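Local coordinates for hypothetical protein ST0148 (PDB 2PD2) that is of unknown function but belongs to the DsrE/DsrF-like family, whose relatives include sulfur-handling proteins, and assembles as a trimer, at residues M1-D9 / K98-L108. Residues are numbered along the deposited sequence; the frame is centred on the assembly and turned at random.
Sequences MKVVVQIKD and KQSEGWIYLAL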
ATOM      1  N   MET A   1     -10.351  -6.377  17.087  1.00 30.58           N
ATOM      2  CA  MET A   1      -9.260  -5.842  16.229  1.00 28.14           C
ATOM      3  C   MET A   1      -9.857  -5.170  15.000  1.00 23.45           C
ATOM      4  O   MET A   1     -10.294  -5.850  14.069  1.00 24.85           O
ATOM      5  CB  MET A   1      -8.346  -6.974  15.778  1.00 30.02           C
ATOM      6  CG  MET A   1      -7.204  -6.515  14.905  1.00 35.00           C
ATOM      7  SD  MET A   1      -5.879  -5.815  15.879  1.00 51.09           S
ATOM      8  CE  MET A   1      -4.851  -7.249  16.076  1.00 31.93           C
ATOM      9  N   LYS A   2      -9.851  -3.842  14.995  1.00 16.45           N
ATOM     10  CA  LYS A   2     -10.403  -3.061  13.888  1.00 17.98           C
ATOM     11  C   LYS A   2      -9.396  -2.877  12.751  1.00 19.78           C
ATOM     12  O   LYS A   2      -8.298  -2.358  12.958  1.00 19.62           O
ATOM     13  CB  LYS A   2     -10.865  -1.696  14.400  1.00 15.33           C
ATOM     14  CG  LYS A   2     -12.058  -1.761  15.366  1.00 18.73           C
ATOM     15  CD  LYS A   2     -12.347  -0.382  15.980  1.00 21.20           C
ATOM     16  CE  LYS A   2     -13.728  -0.331  16.631  1.00 23.95           C
ATOM     17  NZ  LYS A   2     -13.889  -1.356  17.696  1.00 26.69           N
ATOM     18  N   VAL A   3      -9.780  -3.302  11.549  1.00 15.65           N
ATOM     19  CA  VAL A   3      -8.909  -3.196  10.381  1.00 13.87           C
ATOM     20  C   VAL A   3      -9.631  -2.544   9.202  1.00 16.25           C
ATOM     21  O   VAL A   3     -10.717  -2.974   8.820  1.00 15.62           O
ATOM     22  CB  VAL A   3      -8.431  -4.594   9.910  1.00 15.81           C
ATOM     23  CG1 VAL A   3      -7.420  -4.450   8.779  1.00 14.68           C
ATOM     24  CG2 VAL A   3      -7.826  -5.367  11.083  1.00 16.04           C
ATOM     25  N   VAL A   4      -9.041  -1.489   8.650  1.00 13.77           N
ATOM     26  CA  VAL A   4      -9.625  -0.848   7.488  1.00 14.67           C
ATOM     27  C   VAL A   4      -8.751  -1.305   6.315  1.00 17.11           C
ATOM     28  O   VAL A   4      -7.549  -1.031   6.261  1.00 16.55           O
ATOM     29  CB  VAL A   4      -9.653   0.706   7.630  1.00 17.40           C
ATOM     30  CG1 VAL A   4      -8.255   1.263   7.801  1.00 15.84           C
ATOM     31  CG2 VAL A   4     -10.342   1.319   6.423  1.00 16.35           C
ATOM     32  N   VAL A   5      -9.363  -2.053   5.404  1.00 16.74           N
ATOM     33  CA  VAL A   5      -8.676  -2.598   4.242  1.00 12.18           C
ATOM     34  C   VAL A   5      -8.910  -1.778   2.976  1.00 14.92           C
ATOM     35  O   VAL A   5     -10.039  -1.429   2.649  1.00 16.69           O
ATOM     36  CB  VAL A   5      -9.154  -4.032   3.951  1.00 13.17           C
ATOM     37  CG1 VAL A   5      -8.423  -4.589   2.724  1.00 13.10           C
ATOM     38  CG2 VAL A   5      -8.925  -4.921   5.169  1.00 11.61           C
ATOM     39  N   GLN A   6      -7.835  -1.495   2.253  1.00 13.26           N
ATOM     40  CA  GLN A   6      -7.938  -0.734   1.012  1.00 13.95           C
ATOM     41  C   GLN A   6      -7.658  -1.612  -0.205  1.00 14.39           C
ATOM     42  O   GLN A   6      -6.736  -2.421  -0.189  1.00 14.50           O
ATOM     43  CB  GLN A   6      -6.932   0.421   1.010  1.00 10.72           C
ATOM     44  CG  GLN A   6      -6.728   1.064  -0.370  1.00  9.30           C
ATOM     45  CD  GLN A   6      -5.441   1.861  -0.449  1.00 16.37           C
ATOM     46  OE1 GLN A   6      -4.412   1.441   0.084  1.00 13.70           O
ATOM     47  NE2 GLN A   6      -5.486   3.006  -1.124  1.00 14.64           N
ATOM     48  N   ILE A   7      -8.467  -1.453  -1.247  1.00 15.47           N
ATOM     49  CA  ILE A   7      -8.266  -2.174  -2.504  1.00 17.57           C
ATOM     50  C   ILE A   7      -8.497  -1.128  -3.590  1.00 16.75           C
ATOM     51  O   ILE A   7      -9.568  -0.525  -3.646  1.00 15.48           O
ATOM     52  CB  ILE A   7      -9.271  -3.329  -2.701  1.00 15.14           C
ATOM     53  CG1 ILE A   7      -9.209  -4.299  -1.520  1.00 16.00           C
ATOM     54  CG2 ILE A   7      -8.937  -4.077  -3.981  1.00 16.63           C
ATOM     55  CD1 ILE A   7     -10.163  -5.479  -1.648  1.00 19.72           C
ATOM     56  N   LYS A   8      -7.501  -0.905  -4.443  1.00 15.95           N
ATOM     57  CA  LYS A   8      -7.626   0.114  -5.483  1.00 17.03           C
ATOM     58  C   LYS A   8      -7.428  -0.372  -6.917  1.00 18.76           C
ATOM     59  O   LYS A   8      -7.888   0.272  -7.861  1.00 18.48           O
ATOM     60  CB  LYS A   8      -6.637   1.252  -5.208  1.00 17.01           C
ATOM     61  CG  LYS A   8      -5.184   0.795  -5.045  1.00 25.44           C
ATOM     62  CD  LYS A   8      -4.223   1.982  -4.905  1.00 27.16           C
ATOM     63  CE  LYS A   8      -2.799   1.543  -4.545  1.00 30.63           C
ATOM     64  NZ  LYS A   8      -2.643   1.149  -3.102  1.00 31.33           N
ATOM     65  N   ASP A   9      -6.751  -1.502  -7.084  1.00 17.27           N
ATOM     66  CA  ASP A   9      -6.477  -2.025  -8.417  1.00 19.54           C
ATOM     67  C   ASP A   9      -7.420  -3.158  -8.801  1.00 20.14           C
ATOM     68  O   ASP A   9      -7.404  -4.232  -8.193  1.00 17.98           O
ATOM     69  CB  ASP A   9      -5.020  -2.494  -8.499  1.00 23.51           C
ATOM     70  CG  ASP A   9      -4.030  -1.376  -8.195  1.00 28.38           C
ATOM     71  OD1 ASP A   9      -4.093  -0.327  -8.873  1.00 28.97           O
ATOM     72  OD2 ASP A   9      -3.189  -1.543  -7.281  1.00 36.62           O
ATOM     73  N   LYS A  98     -10.861   6.415   9.235  1.00 19.10           N
ATOM     74  CA  LYS A  98     -10.903   5.210  10.053  1.00 19.21           C
ATOM     75  C   LYS A  98      -9.572   5.046  10.781  1.00 18.54           C
ATOM     76  O   LYS A  98      -9.546   4.681  11.954  1.00 16.03           O
ATOM     77  CB  LYS A  98     -11.197   3.959   9.205  1.00 17.67           C
ATOM     78  CG  LYS A  98     -12.536   3.993   8.461  1.00 18.70           C
ATOM     79  CD  LYS A  98     -13.715   4.373   9.361  1.00 17.68           C
ATOM     80  CE  LYS A  98     -13.941   3.390  10.499  1.00 19.39           C
ATOM     81  NZ  LYS A  98     -15.122   3.788  11.328  1.00 23.42           N
ATOM     82  N   GLN A  99      -8.463   5.316  10.096  1.00 17.79           N
ATOM     83  CA  GLN A  99      -7.164   5.196  10.751  1.00 17.72           C
ATOM     84  C   GLN A  99      -7.046   6.163  11.922  1.00 19.18           C
ATOM     85  O   GLN A  99      -6.499   5.813  12.964  1.00 22.47           O
ATOM     86  CB  GLN A  99      -6.019   5.458   9.770  1.00 20.67           C
ATOM     87  CG  GLN A  99      -5.739   4.318   8.802  1.00 19.84           C
ATOM     88  CD  GLN A  99      -4.469   4.555   8.004  1.00 19.66           C
ATOM     89  OE1 GLN A  99      -3.364   4.449   8.531  1.00 18.48           O
ATOM     90  NE2 GLN A  99      -4.626   4.894   6.730  1.00 15.81           N
ATOM     91  N   SER A 100      -7.563   7.377  11.756  1.00 20.13           N
ATOM     92  CA  SER A 100      -7.490   8.365  12.830  1.00 24.70           C
ATOM     93  C   SER A 100      -8.373   7.924  13.996  1.00 25.76           C
ATOM     94  O   SER A 100      -8.196   8.373  15.125  1.00 27.23           O
ATOM     95  CB  SER A 100      -7.932   9.749  12.331  1.00 23.06           C
ATOM     96  OG  SER A 100      -9.327   9.795  12.094  1.00 25.41           O
ATOM     97  N   GLU A 101      -9.324   7.043  13.712  1.00 23.70           N
ATOM     98  CA  GLU A 101     -10.226   6.529  14.733  1.00 25.08           C
ATOM     99  C   GLU A 101      -9.642   5.282  15.401  1.00 25.44           C
ATOM    100  O   GLU A 101     -10.284   4.672  16.253  1.00 24.32           O
ATOM    101  CB  GLU A 101     -11.595   6.208  14.116  1.00 27.50           C
ATOM    102  CG  GLU A 101     -12.478   7.430  13.852  1.00 29.36           C
ATOM    103  CD  GLU A 101     -13.626   7.137  12.887  1.00 34.74           C
ATOM    104  OE1 GLU A 101     -14.217   6.042  12.968  1.00 35.56           O
ATOM    105  OE2 GLU A 101     -13.945   8.008  12.047  1.00 37.37           O
ATOM    106  N   GLY A 102      -8.424   4.907  15.009  1.00 22.25           N
ATOM    107  CA  GLY A 102      -7.777   3.746  15.599  1.00 21.23           C
ATOM    108  C   GLY A 102      -7.818   2.455  14.790  1.00 22.05           C
ATOM    109  O   GLY A 102      -7.380   1.407  15.263  1.00 22.83           O
ATOM    110  N   TRP A 103      -8.339   2.510  13.571  1.00 19.31           N
ATOM    111  CA  TRP A 103      -8.404   1.308  12.751  1.00 17.52           C
ATOM    112  C   TRP A 103      -7.052   1.040  12.115  1.00 16.59           C
ATOM    113  O   TRP A 103      -6.382   1.963  11.660  1.00 15.14           O
ATOM    114  CB  TRP A 103      -9.469   1.457  11.665  1.00 17.36           C
ATOM    115  CG  TRP A 103     -10.861   1.492  12.209  1.00 16.58           C
ATOM    116  CD1 TRP A 103     -11.359   2.360  13.139  1.00 15.37           C
ATOM    117  CD2 TRP A 103     -11.929   0.603  11.874  1.00 17.34           C
ATOM    118  NE1 TRP A 103     -12.675   2.064  13.407  1.00 17.76           N
ATOM    119  CE2 TRP A 103     -13.052   0.992  12.641  1.00 17.97           C
ATOM    120  CE3 TRP A 103     -12.049  -0.482  10.998  1.00 20.04           C
ATOM    121  CZ2 TRP A 103     -14.277   0.328  12.565  1.00 18.05           C
ATOM    122  CZ3 TRP A 103     -13.274  -1.144  10.919  1.00 22.49           C
ATOM    123  CH2 TRP A 103     -14.369  -0.733  11.698  1.00 24.29           C
ATOM    124  N   ILE A 104      -6.647  -0.228  12.105  1.00 15.29           N
ATOM    125  CA  ILE A 104      -5.377  -0.618  11.516  1.00 13.94           C
ATOM    126  C   ILE A 104      -5.518  -0.726   9.995  1.00 17.17           C
ATOM    127  O   ILE A 104      -6.415  -1.386   9.476  1.00 15.49           O
ATOM    128  CB  ILE A 104      -4.887  -1.955  12.109  1.00 14.43           C
ATOM    129  CG1 ILE A 104      -4.604  -1.767  13.608  1.00 17.99           C
ATOM    130  CG2 ILE A 104      -3.625  -2.432  11.374  1.00 13.25           C
ATOM    131  CD1 ILE A 104      -4.309  -3.046  14.359  1.00 22.49           C
ATOM    132  N   TYR A 105      -4.606  -0.062   9.298  1.00 18.15           N
ATOM    133  CA  TYR A 105      -4.585   0.005   7.841  1.00 17.19           C
ATOM    134  C   TYR A 105      -3.889  -1.170   7.160  1.00 17.49           C
ATOM    135  O   TYR A 105      -2.794  -1.580   7.558  1.00 17.32           O
ATOM    136  CB  TYR A 105      -3.919   1.332   7.454  1.00 15.66           C
ATOM    137  CG  TYR A 105      -3.677   1.587   5.985  1.00 14.02           C
ATOM    138  CD1 TYR A 105      -4.637   1.285   5.020  1.00 14.85           C
ATOM    139  CD2 TYR A 105      -2.504   2.215   5.570  1.00 10.05           C
ATOM    140  CE1 TYR A 105      -4.429   1.616   3.674  1.00 14.93           C
ATOM    141  CE2 TYR A 105      -2.289   2.549   4.243  1.00 13.91           C
ATOM    142  CZ  TYR A 105      -3.250   2.248   3.300  1.00 14.35           C
ATOM    143  OH  TYR A 105      -3.029   2.615   1.999  1.00 15.67           O
ATOM    144  N   LEU A 106      -4.540  -1.703   6.130  1.00 13.61           N
ATOM    145  CA  LEU A 106      -4.004  -2.814   5.350  1.00 14.69           C
ATOM    146  C   LEU A 106      -4.262  -2.522   3.875  1.00 15.47           C
ATOM    147  O   LEU A 106      -5.418  -2.467   3.437  1.00 11.67           O
ATOM    148  CB  LEU A 106      -4.680  -4.138   5.741  1.00 13.75           C
ATOM    149  CG  LEU A 106      -4.273  -5.353   4.894  1.00 20.46           C
ATOM    150  CD1 LEU A 106      -2.769  -5.607   5.040  1.00 17.61           C
ATOM    151  CD2 LEU A 106      -5.060  -6.575   5.331  1.00 20.02           C
ATOM    152  N   ALA A 107      -3.191  -2.318   3.114  1.00 13.29           N
ATOM    153  CA  ALA A 107      -3.321  -2.025   1.686  1.00 14.03           C
ATOM    154  C   ALA A 107      -3.191  -3.301   0.862  1.00 16.70           C
ATOM    155  O   ALA A 107      -2.180  -4.001   0.941  1.00 16.13           O
ATOM    156  CB  ALA A 107      -2.259  -1.020   1.259  1.00 11.76           C
ATOM    157  N   LEU A 108      -4.222  -3.605   0.083  1.00 16.32           N
ATOM    158  CA  LEU A 108      -4.220  -4.793  -0.761  1.00 20.52           C
ATOM    159  C   LEU A 108      -4.385  -4.406  -2.228  1.00 24.09           C
ATOM    160  O   LEU A 108      -4.301  -3.196  -2.525  1.00 23.86           O
ATOM    161  CB  LEU A 108      -5.342  -5.747  -0.345  1.00 18.71           C
ATOM    162  CG  LEU A 108      -5.199  -6.396   1.036  1.00 19.71           C
ATOM    163  CD1 LEU A 108      -6.452  -7.204   1.354  1.00 20.36           C
ATOM    164  CD2 LEU A 108      -3.965  -7.290   1.062  1.00 18.97           C
ATOM    165  OXT LEU A 108      -4.582  -5.319  -3.061  1.00 26.57           O
TER
HETATM  166  O   HOH W   1      -7.433  -1.530  15.693  1.00 33.60           O
HETATM  167  O   HOH W   2      -4.320  -0.671  -1.983  1.00 24.53           O
HETATM  168  O   HOH W   3      -5.344  -2.753  -4.966  1.00 20.22           O
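Lys2 lays its aliphatic chain over the Trp103 indole where the first and last strands of this five-stranded parallel DsrE-like sheet, flanked by helices, come together. Residues 2-7 and 104-107 run side by side, joined by backbone bonds from Ile104 N to Lys2 O down to Leu108 N to Gln6 O, so the first and last strands of the chain are neighbours, with Leu108 level with Ile7, although 88 residues separate the segments. The principle illustrated is that an aromatic ring beside an edge strand can be sandwiched by the aliphatic parts of lysines whose charged ends are paired elsewhere. At the start of the pair, Lys2 CB sits 3.6 Å above the ring plane, over its centre, CD follows toward Trp103 NE1, and NZ continues to a salt bridge with Glu31. Over the opposite face, offset toward the rim, lies Lys98 CE, curled there by bends at chi2 and chi3, while NZ pairs with Glu101 OE1. Val4 N and Val3 C meet the ring edge in its plane. An alanine in place of Trp103 would probably leave the Lys2 and Lys98 methylenes without the flat surface between them and open a gap beside Val3 O. Helix 91-100 ends just before Trp103, in a Schellman motif at Gly102. On the sheet face carrying Val3 and Val5, Val5 CG1 packs 3.5 Å from Leu108 CD1. The other face holds Gln6 and Tyr105, with amide and ring planes 49° apart; Gln6 NE2 and Tyr105 OH both bond to Ala107 of the third subunit. With CG anti to the backbone N (chi1 175°), Tyr105 extends its hydroxyl to Gln6 OE1, which it meets at 2.6 Å from above the carbonyl plane.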